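Local coordinates for protein DTDP-4-dehydrorhamnose reductase, rfbD ortholog (Clostridium acetobutylicum, PDB 1VL0) that probably catalyses the reduction of dTDP-6-deoxy-L-lyxo-4-hexulose to dTDP-L-rhamnose, using a bound nicotinamide dinucleotide, at residues G25-K30 against D199-V204; V66-A71 against K206-K211. All coordinates share one frame; numbering follows the deposited sequence.

How the contacts relate
Two long-range contacts share helix 197-210, and together they illustrate how one late helix can close an early half of a nucleotide-binding fold. From the N terminus, the chain passes helix 23-32, which supplies residues 25-30 of contact 1, and then strand 66-69, which supplies part of contact 2. Only after strand 155-164 does it reach helix 197-210, whose residues 199-204 close the loop of contact 1 and whose residues 206-211 close that of contact 2. The two loops therefore cross rather than nest. Their centres lie about 10 Å apart and their side chains touch, with I28 CD1 packed 3.8 Å from I68 CG2, so helix, helix and central strand share one apolar interior.

Contact 1: residues G25-K30 against D199-V204; sequences GREIQK and DLARVV
The methyl of A201 points into helix 23-32 and is received by two neighbouring residues, E27 and I28. Its CB lies 3.8 Å from CG of E27 and 3.9 Å from CG1 of I28, so a single small group meets the aliphatic part of an acid and the flank of a branched chain. One turn on along helix 197-210, V204 offers CG1 to I28 CD1 at 4.3 Å, a looser touch that continues the apolar seam. The small A201 is consistent with the close approach here: the CA atoms of I28 and A201 are 5.5 Å apart, and the short helical segments pass at 9.1 Å with a signed crossing angle of -60°.

Torsions decide how E27 takes part. With CG opposite the backbone N (chi1 -176°) its CG methylene turns to the alanine, and a bend at chi2 carries the carboxylate off that line, where OE2 is hydrogen-bonded by Q31 one turn on. Around this first shell, L24, whose backbone N binds the dinucleotide, also packs on L200 and A201. On the far side of helix 197-210, D199 is held by a salt bridge to R277 and a hydrogen bond with S282. The whole is a buried helix-helix packing on one face of the parallel part of the central sheet of a Rossmann-type fold, one partner being the helix that begins at the cofactor.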
ATOM      1  N   GLY A  25       9.564 -21.005 -15.906  1.00 33.86           N
ATOM      2  CA  GLY A  25      10.998 -20.770 -15.887  1.00 35.76           C
ATOM      3  C   GLY A  25      11.662 -21.324 -17.142  1.00 36.05           C
ATOM      4  O   GLY A  25      12.450 -20.652 -17.783  1.00 40.21           O
ATOM      5  N   ARG A  26      11.290 -22.543 -17.513  1.00 38.02           N
ATOM      6  CA  ARG A  26      11.779 -23.169 -18.751  1.00 38.88           C
ATOM      7  C   ARG A  26      11.369 -22.416 -20.008  1.00 37.41           C
ATOM      8  O   ARG A  26      12.172 -22.255 -20.910  1.00 37.75           O
ATOM      9  CB  ARG A  26      11.306 -24.611 -18.864  1.00 36.08           C
ATOM     10  CG  ARG A  26      12.002 -25.536 -17.923  1.00 37.74           C
ATOM     11  CD  ARG A  26      11.417 -26.918 -17.919  1.00 42.39           C
ATOM     12  NE  ARG A  26      12.193 -27.838 -17.115  1.00 41.08           N
ATOM     13  CZ  ARG A  26      12.654 -29.007 -17.516  1.00 45.59           C
ATOM     14  NH1 ARG A  26      12.433 -29.436 -18.741  1.00 45.74           N
ATOM     15  NH2 ARG A  26      13.376 -29.749 -16.690  1.00 44.81           N
ATOM     16  N   GLU A  27      10.126 -21.953 -20.073  1.00 37.59           N
ATOM     17  CA  GLU A  27       9.685 -21.247 -21.240  1.00 36.34           C
ATOM     18  C   GLU A  27      10.390 -19.901 -21.419  1.00 38.72           C
ATOM     19  O   GLU A  27      10.745 -19.513 -22.545  1.00 36.39           O
ATOM     20  CB  GLU A  27       8.190 -21.128 -21.261  1.00 37.53           C
ATOM     21  CG  GLU A  27       7.625 -20.482 -22.528  1.00 38.62           C
ATOM     22  CD  GLU A  27       7.924 -21.208 -23.858  1.00 43.33           C
ATOM     23  OE1 GLU A  27       8.187 -22.453 -23.906  1.00 48.46           O
ATOM     24  OE2 GLU A  27       7.881 -20.526 -24.910  1.00 42.37           O
ATOM     25  N   ILE A  28      10.646 -19.198 -20.315  1.00 37.12           N
ATOM     26  CA  ILE A  28      11.323 -17.927 -20.391  1.00 36.56           C
ATOM     27  C   ILE A  28      12.752 -18.139 -20.878  1.00 38.30           C
ATOM     28  O   ILE A  28      13.245 -17.397 -21.727  1.00 37.78           O
ATOM     29  CB  ILE A  28      11.299 -17.259 -19.030  1.00 39.18           C
ATOM     30  CG1 ILE A  28       9.868 -16.782 -18.723  1.00 35.66           C
ATOM     31  CG2 ILE A  28      12.255 -16.073 -18.993  1.00 39.95           C
ATOM     32  CD1 ILE A  28       9.677 -16.091 -17.387  1.00 41.26           C
ATOM     33  N   GLN A  29      13.417 -19.154 -20.339  1.00 37.42           N
ATOM     34  CA  GLN A  29      14.774 -19.472 -20.810  1.00 37.88           C
ATOM     35  C   GLN A  29      14.756 -19.705 -22.324  1.00 38.91           C
ATOM     36  O   GLN A  29      15.590 -19.185 -23.039  1.00 39.66           O
ATOM     37  CB  GLN A  29      15.312 -20.703 -20.097  1.00 36.47           C
ATOM     38  CG  GLN A  29      15.650 -20.424 -18.694  1.00 35.50           C
ATOM     39  CD  GLN A  29      16.267 -21.590 -17.990  1.00 39.55           C
ATOM     40  OE1 GLN A  29      15.594 -22.305 -17.224  1.00 39.84           O
ATOM     41  NE2 GLN A  29      17.537 -21.794 -18.229  1.00 37.90           N
ATOM     42  N   LYS A  30      13.750 -20.452 -22.792  1.00 39.99           N
ATOM     43  CA  LYS A  30      13.626 -20.793 -24.196  1.00 42.01           C
ATOM     44  C   LYS A  30      13.374 -19.560 -25.073  1.00 42.45           C
ATOM     45  O   LYS A  30      14.025 -19.399 -26.108  1.00 43.97           O
ATOM     46  CB  LYS A  30      12.522 -21.817 -24.365  1.00 41.27           C
ATOM     47  CG  LYS A  30      12.239 -22.256 -25.776  1.00 44.73           C
ATOM     48  CD  LYS A  30      11.374 -23.510 -25.724  1.00 48.78           C
ATOM     49  CE  LYS A  30      10.618 -23.757 -27.014  1.00 56.42           C
ATOM     50  NZ  LYS A  30       9.771 -24.987 -26.857  1.00 56.65           N
ATOM     51  N   ASP A 199       2.417 -17.994 -23.982  1.00 32.74           N
ATOM     52  CA  ASP A 199       1.761 -16.674 -23.959  1.00 33.44           C
ATOM     53  C   ASP A 199       2.139 -15.858 -22.710  1.00 33.31           C
ATOM     54  O   ASP A 199       2.261 -14.651 -22.786  1.00 34.63           O
ATOM     55  CB  ASP A 199       0.242 -16.866 -23.972  1.00 35.83           C
ATOM     56  CG  ASP A 199      -0.226 -17.493 -25.254  1.00 43.50           C
ATOM     57  OD1 ASP A 199      -0.142 -18.743 -25.317  1.00 40.38           O
ATOM     58  OD2 ASP A 199      -0.605 -16.798 -26.253  1.00 38.98           O
ATOM     59  N   LEU A 200       2.250 -16.541 -21.561  1.00 32.01           N
ATOM     60  CA  LEU A 200       2.605 -15.905 -20.319  1.00 31.60           C
ATOM     61  C   LEU A 200       4.007 -15.335 -20.414  1.00 33.38           C
ATOM     62  O   LEU A 200       4.251 -14.205 -20.044  1.00 34.18           O
ATOM     63  CB  LEU A 200       2.489 -16.893 -19.142  1.00 31.21           C
ATOM     64  CG  LEU A 200       2.906 -16.316 -17.758  1.00 32.43           C
ATOM     65  CD1 LEU A 200       2.156 -15.031 -17.362  1.00 37.05           C
ATOM     66  CD2 LEU A 200       2.715 -17.432 -16.733  1.00 33.55           C
ATOM     67  N   ALA A 201       4.916 -16.122 -20.951  1.00 33.63           N
ATOM     68  CA  ALA A 201       6.305 -15.695 -21.079  1.00 34.54           C
ATOM     69  C   ALA A 201       6.504 -14.516 -22.036  1.00 33.84           C
ATOM     70  O   ALA A 201       7.333 -13.655 -21.810  1.00 36.97           O
ATOM     71  CB  ALA A 201       7.136 -16.875 -21.520  1.00 36.35           C
ATOM     72  N   ARG A 202       5.758 -14.501 -23.130  1.00 35.23           N
ATOM     73  CA  ARG A 202       5.768 -13.392 -24.053  1.00 36.18           C
ATOM     74  C   ARG A 202       5.317 -12.138 -23.354  1.00 33.38           C
ATOM     75  O   ARG A 202       5.846 -11.064 -23.570  1.00 32.09           O
ATOM     76  CB  ARG A 202       4.842 -13.661 -25.254  1.00 37.79           C
ATOM     77  CG  ARG A 202       5.399 -14.571 -26.298  1.00 41.31           C
ATOM     78  CD  ARG A 202       4.393 -14.905 -27.373  1.00 45.94           C
ATOM     79  NE  ARG A 202       4.851 -15.937 -28.330  1.00 50.94           N
ATOM     80  CZ  ARG A 202       4.050 -16.511 -29.252  1.00 55.50           C
ATOM     81  NH1 ARG A 202       2.755 -16.172 -29.358  1.00 46.17           N
ATOM     82  NH2 ARG A 202       4.537 -17.419 -30.069  1.00 56.48           N
ATOM     83  N   VAL A 203       4.265 -12.239 -22.549  1.00 33.33           N
ATOM     84  CA  VAL A 203       3.777 -11.073 -21.839  1.00 31.96           C
ATOM     85  C   VAL A 203       4.806 -10.566 -20.806  1.00 33.50           C
ATOM     86  O   VAL A 203       5.117  -9.368 -20.756  1.00 32.54           O
ATOM     87  CB  VAL A 203       2.432 -11.368 -21.163  1.00 35.41           C
ATOM     88  CG1 VAL A 203       2.130 -10.324 -20.095  1.00 35.91           C
ATOM     89  CG2 VAL A 203       1.329 -11.368 -22.255  1.00 33.28           C
ATOM     90  N   VAL A 204       5.349 -11.490 -20.022  1.00 35.56           N
ATOM     91  CA  VAL A 204       6.359 -11.161 -19.035  1.00 34.42           C
ATOM     92  C   VAL A 204       7.465 -10.409 -19.700  1.00 34.51           C
ATOM     93  O   VAL A 204       7.878  -9.363 -19.184  1.00 36.73           O
ATOM     94  CB  VAL A 204       6.903 -12.370 -18.319  1.00 33.27           C
ATOM     95  CG1 VAL A 204       8.213 -12.047 -17.563  1.00 33.49           C
ATOM     96  CG2 VAL A 204       5.880 -12.857 -17.341  1.00 35.40           C
TER

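Contact 2: residues V66-A71 against K206-K211; sequences VVINCA and KVIDEK. With NAI (1,4-dihydronicotinamide adenine dinucleotide), chain D.
I208 meets V66 and I68 where a helix covers one face of the parallel part of the central sheet, the alpha/beta layering of a Rossmann-type fold. The tight part is small and wholly apolar. I208 CD1 comes tip to tip with V66 CG1 at 4.0 Å, while CD1 of I68 slants across to it at 3.9 Å, so one terminal methyl meets two residues set two apart on the strand. With CG1 of I208 opposite its own carbonyl carbon (chi1 -67°) and the chain extended beyond, that methyl is carried out from the helix to the sheet. V109 of the adjoining strand also packs on I208, and V67, directed to the other face, lies against A101 of helix 83-104.

Away from this patch the helix end is polar, with D209 and K211 exposed but E210 buried. The buried carboxylate is satisfied by K206 NZ, in a salt bridge of 2.9 Å to E210 OE2 on its syn side, and by T272, which also bonds K206. A Schellman motif ends the helix at K211, which packs on N56 of the second subunit.

At its other end the strand runs into the cofactor pocket. An Asx turn shapes the exit: A71 N donates to N69 OD1 over 3.2 Å, from above the carbonyl plane, and A71 CB lies 3.3 Å from N3A of the bound dinucleotide's adenine.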
ATOM      1  N   VAL A  66      17.250  -7.559 -13.528  1.00 35.20           N
ATOM      2  CA  VAL A  66      15.840  -8.005 -13.391  1.00 36.66           C
ATOM      3  C   VAL A  66      15.902  -9.336 -12.725  1.00 35.71           C
ATOM      4  O   VAL A  66      16.814 -10.134 -13.022  1.00 35.06           O
ATOM      5  CB  VAL A  66      15.128  -8.278 -14.730  1.00 37.77           C
ATOM      6  CG1 VAL A  66      13.591  -8.468 -14.483  1.00 41.62           C
ATOM      7  CG2 VAL A  66      15.403  -7.190 -15.738  1.00 46.29           C
ATOM      8  N   VAL A  67      14.971  -9.568 -11.798  1.00 33.99           N
ATOM      9  CA  VAL A  67      14.710 -10.885 -11.293  1.00 32.53           C
ATOM     10  C   VAL A  67      13.293 -11.213 -11.704  1.00 33.19           C
ATOM     11  O   VAL A  67      12.370 -10.405 -11.542  1.00 32.95           O
ATOM     12  CB  VAL A  67      14.927 -11.024  -9.737  1.00 35.74           C
ATOM     13  CG1 VAL A  67      14.098 -10.039  -8.936  1.00 36.60           C
ATOM     14  CG2 VAL A  67      14.618 -12.475  -9.237  1.00 32.86           C
ATOM     15  N   ILE A  68      13.126 -12.405 -12.269  1.00 31.63           N
ATOM     16  CA  ILE A  68      11.832 -12.981 -12.529  1.00 32.14           C
ATOM     17  C   ILE A  68      11.615 -14.141 -11.588  1.00 32.24           C
ATOM     18  O   ILE A  68      12.298 -15.150 -11.655  1.00 32.40           O
ATOM     19  CB  ILE A  68      11.694 -13.460 -13.985  1.00 32.24           C
ATOM     20  CG1 ILE A  68      11.995 -12.313 -14.934  1.00 31.71           C
ATOM     21  CG2 ILE A  68      10.288 -13.896 -14.298  1.00 31.27           C
ATOM     22  CD1 ILE A  68      12.098 -12.697 -16.400  1.00 36.09           C
ATOM     23  N   ASN A  69      10.609 -14.014 -10.729  1.00 30.66           N
ATOM     24  CA  ASN A  69      10.392 -15.056  -9.749  1.00 32.87           C
ATOM     25  C   ASN A  69       9.300 -16.026 -10.175  1.00 34.90           C
ATOM     26  O   ASN A  69       8.098 -15.690 -10.123  1.00 35.09           O
ATOM     27  CB  ASN A  69      10.033 -14.482  -8.399  1.00 33.82           C
ATOM     28  CG  ASN A  69       9.844 -15.550  -7.382  1.00 36.20           C
ATOM     29  OD1 ASN A  69      10.516 -16.581  -7.442  1.00 32.34           O
ATOM     30  ND2 ASN A  69       8.980 -15.319  -6.428  1.00 31.64           N
ATOM     31  N   CYS A  70       9.724 -17.233 -10.570  1.00 36.75           N
ATOM     32  CA  CYS A  70       8.812 -18.302 -10.989  1.00 39.05           C
ATOM     33  C   CYS A  70       8.688 -19.385  -9.934  1.00 40.36           C
ATOM     34  O   CYS A  70       7.985 -20.358 -10.136  1.00 41.78           O
ATOM     35  CB  CYS A  70       9.291 -18.928 -12.301  1.00 38.72           C
ATOM     36  SG  CYS A  70       9.485 -17.708 -13.620  1.00 41.16           S
ATOM     37  N   ALA A  71       9.384 -19.221  -8.818  1.00 39.88           N
ATOM     38  CA  ALA A  71       9.358 -20.215  -7.741  1.00 38.63           C
ATOM     39  C   ALA A  71       8.065 -20.051  -6.956  1.00 40.26           C
ATOM     40  O   ALA A  71       7.668 -18.937  -6.676  1.00 40.84           O
ATOM     41  CB  ALA A  71      10.518 -19.991  -6.816  1.00 39.42           C
ATOM     42  N   LYS A 206       7.536  -8.873 -22.639  1.00 35.73           N
ATOM     43  CA  LYS A 206       7.001  -7.628 -23.216  1.00 37.99           C
ATOM     44  C   LYS A 206       6.964  -6.453 -22.197  1.00 35.76           C
ATOM     45  O   LYS A 206       7.449  -5.353 -22.481  1.00 34.56           O
ATOM     46  CB  LYS A 206       5.570  -7.873 -23.727  1.00 40.39           C
ATOM     47  CG  LYS A 206       4.802  -6.661 -24.322  1.00 40.18           C
ATOM     48  CD  LYS A 206       3.248  -7.016 -24.494  1.00 48.67           C
ATOM     49  CE  LYS A 206       2.344  -5.839 -25.035  1.00 50.65           C
ATOM     50  NZ  LYS A 206       3.053  -5.160 -26.232  1.00 45.44           N
ATOM     51  N   VAL A 207       6.336  -6.663 -21.045  1.00 33.29           N
ATOM     52  CA  VAL A 207       6.225  -5.586 -20.062  1.00 33.43           C
ATOM     53  C   VAL A 207       7.593  -5.139 -19.565  1.00 29.71           C
ATOM     54  O   VAL A 207       7.803  -3.960 -19.341  1.00 31.13           O
ATOM     55  CB  VAL A 207       5.275  -5.877 -18.895  1.00 32.06           C
ATOM     56  CG1 VAL A 207       3.840  -6.078 -19.434  1.00 33.75           C
ATOM     57  CG2 VAL A 207       5.709  -7.075 -18.073  1.00 33.74           C
ATOM     58  N   ILE A 208       8.512  -6.063 -19.360  1.00 33.40           N
ATOM     59  CA  ILE A 208       9.900  -5.679 -19.000  1.00 34.36           C
ATOM     60  C   ILE A 208      10.519  -4.775 -20.049  1.00 36.87           C
ATOM     61  O   ILE A 208      11.164  -3.771 -19.768  1.00 38.62           O
ATOM     62  CB  ILE A 208      10.798  -6.932 -18.819  1.00 35.23           C
ATOM     63  CG1 ILE A 208      10.362  -7.741 -17.593  1.00 36.79           C
ATOM     64  CG2 ILE A 208      12.260  -6.591 -18.679  1.00 38.32           C
ATOM     65  CD1 ILE A 208      11.097  -9.127 -17.573  1.00 38.44           C
ATOM     66  N   ASP A 209      10.367  -5.181 -21.278  1.00 37.57           N
ATOM     67  CA  ASP A 209      10.904  -4.446 -22.392  1.00 38.52           C
ATOM     68  C   ASP A 209      10.380  -3.010 -22.445  1.00 38.18           C
ATOM     69  O   ASP A 209      11.102  -2.106 -22.789  1.00 34.92           O
ATOM     70  CB  ASP A 209      10.471  -5.163 -23.658  1.00 43.04           C
ATOM     71  CG  ASP A 209      11.492  -5.115 -24.710  1.00 56.71           C
ATOM     72  OD1 ASP A 209      11.662  -4.033 -25.334  1.00 59.03           O
ATOM     73  OD2 ASP A 209      12.151  -6.143 -24.992  1.00 80.97           O
ATOM     74  N   GLU A 210       9.084  -2.833 -22.149  1.00 35.28           N
ATOM     75  CA  GLU A 210       8.408  -1.533 -22.175  1.00 36.52           C
ATOM     76  C   GLU A 210       8.610  -0.683 -20.921  1.00 35.31           C
ATOM     77  O   GLU A 210       8.246   0.496 -20.909  1.00 37.39           O
ATOM     78  CB  GLU A 210       6.883  -1.757 -22.348  1.00 35.10           C
ATOM     79  CG  GLU A 210       6.546  -2.447 -23.665  1.00 38.19           C
ATOM     80  CD  GLU A 210       5.132  -2.943 -23.770  1.00 42.35           C
ATOM     81  OE1 GLU A 210       4.405  -3.027 -22.746  1.00 44.93           O
ATOM     82  OE2 GLU A 210       4.763  -3.285 -24.913  1.00 45.63           O
ATOM     83  N   LYS A 211       9.125  -1.302 -19.865  1.00 35.36           N
ATOM     84  CA  LYS A 211       9.056  -0.766 -18.484  1.00 34.79           C
ATOM     85  C   LYS A 211       7.637  -0.361 -18.067  1.00 35.27           C
ATOM     86  O   LYS A 211       7.403   0.709 -17.512  1.00 36.76           O
ATOM     87  CB  LYS A 211      10.073   0.343 -18.320  1.00 36.16           C
ATOM     88  CG  LYS A 211      11.492  -0.226 -18.390  1.00 36.33           C
ATOM     89  CD  LYS A 211      12.497   0.725 -17.807  1.00 42.66           C
ATOM     90  CE  LYS A 211      13.932   0.355 -18.173  1.00 51.97           C
ATOM     91  NZ  LYS A 211      14.347  -0.966 -17.672  1.00 49.74           N
TER
HETATM   92  PA  NAI D 300       6.320 -25.057 -11.223  0.50 41.38           P
HETATM   93  O1A NAI D 300       5.708 -25.756 -10.041  0.50 39.89           O
HETATM   94  O2A NAI D 300       6.257 -25.848 -12.506  0.50 22.07           O
HETATM   95  O5B NAI D 300       7.797 -24.614 -10.778  0.50 38.92           O
HETATM   96  C5B NAI D 300       7.929 -23.894  -9.568  0.50 34.22           C
HETATM   97  C4B NAI D 300       9.367 -23.929  -9.068  0.50 23.79           C
HETATM   98  O4B NAI D 300       9.407 -23.536  -7.697  0.50 22.31           O
HETATM   99  C3B NAI D 300      10.038 -25.301  -9.081  0.50 31.62           C
HETATM  100  O3B NAI D 300      11.092 -25.329 -10.025  0.50 33.56           O
HETATM  101  C2B NAI D 300      10.537 -25.439  -7.635  0.50 32.58           C
HETATM  102  O2B NAI D 300      11.693 -26.249  -7.464  0.50 40.42           O
HETATM  103  C1B NAI D 300      10.691 -23.957  -7.279  0.50 29.17           C
HETATM  104  N9A NAI D 300      11.017 -23.598  -5.886  0.50 25.84           N
HETATM  105  C8A NAI D 300      10.390 -24.090  -4.776  0.50 30.37           C
HETATM  106  N7A NAI D 300      10.979 -23.558  -3.686  0.50 32.83           N
HETATM  107  C5A NAI D 300      11.993 -22.743  -4.060  0.50 33.36           C
HETATM  108  C6A NAI D 300      12.896 -21.975  -3.322  0.50 24.76           C
HETATM  109  N6A NAI D 300      12.872 -21.972  -1.999  0.50 22.53           N
HETATM  110  N1A NAI D 300      13.837 -21.222  -3.987  0.50 27.32           N
HETATM  111  C2A NAI D 300      13.872 -21.225  -5.385  0.50 31.71           C
HETATM  112  N3A NAI D 300      13.006 -22.001  -6.113  0.50 24.65           N
HETATM  113  C4A NAI D 300      12.049 -22.753  -5.463  0.50 36.36           C
HETATM  114  O3  NAI D 300       5.627 -23.618 -11.360  0.50 40.14           O
HETATM  115  PN  NAI D 300       4.781 -23.051 -12.619  0.50 39.16           P
HETATM  116  O1N NAI D 300       5.679 -22.443 -13.621  0.50 20.82           O
HETATM  117  O2N NAI D 300       3.692 -24.008 -12.913  0.50 29.88           O
HETATM  118  O5D NAI D 300       4.191 -21.723 -11.906  0.50 42.09           O
HETATM  119  C5D NAI D 300       4.822 -20.475 -12.159  0.50 37.26           C
HETATM  120  C4D NAI D 300       4.097 -19.388 -11.410  0.50 41.95           C
HETATM  121  O4D NAI D 300       2.708 -19.317 -11.797  0.50 37.93           O
HETATM  122  C3D NAI D 300       4.140 -19.592  -9.896  0.50 41.45           C
HETATM  123  O3D NAI D 300       4.554 -18.358  -9.382  0.50 37.29           O
HETATM  124  C2D NAI D 300       2.708 -19.937  -9.489  0.50 39.39           C
HETATM  125  O2D NAI D 300       2.267 -19.514  -8.203  0.50 22.87           O
HETATM  126  C1D NAI D 300       1.928 -19.231 -10.604  0.50 43.27           C
HETATM  127  N1N NAI D 300       0.628 -19.835 -10.888  0.50 39.67           N
HETATM  128  C2N NAI D 300       0.587 -21.053 -11.529  0.50 38.61           C
HETATM  129  C3N NAI D 300      -0.663 -21.600 -11.815  0.50 45.79           C
HETATM  130  C7N NAI D 300      -0.782 -23.049 -12.183  0.50 50.89           C
HETATM  131  O7N NAI D 300      -1.993 -23.471 -12.753  0.50 35.62           O
HETATM  132  N7N NAI D 300       0.236 -23.892 -11.971  0.50 56.31           N
HETATM  133  C4N NAI D 300      -1.830 -20.911 -11.457  0.50 44.32           C
HETATM  134  C5N NAI D 300      -1.771 -19.678 -10.807  0.50 26.17           C
HETATM  135  C6N NAI D 300      -0.506 -19.166 -10.534  0.50 37.81           C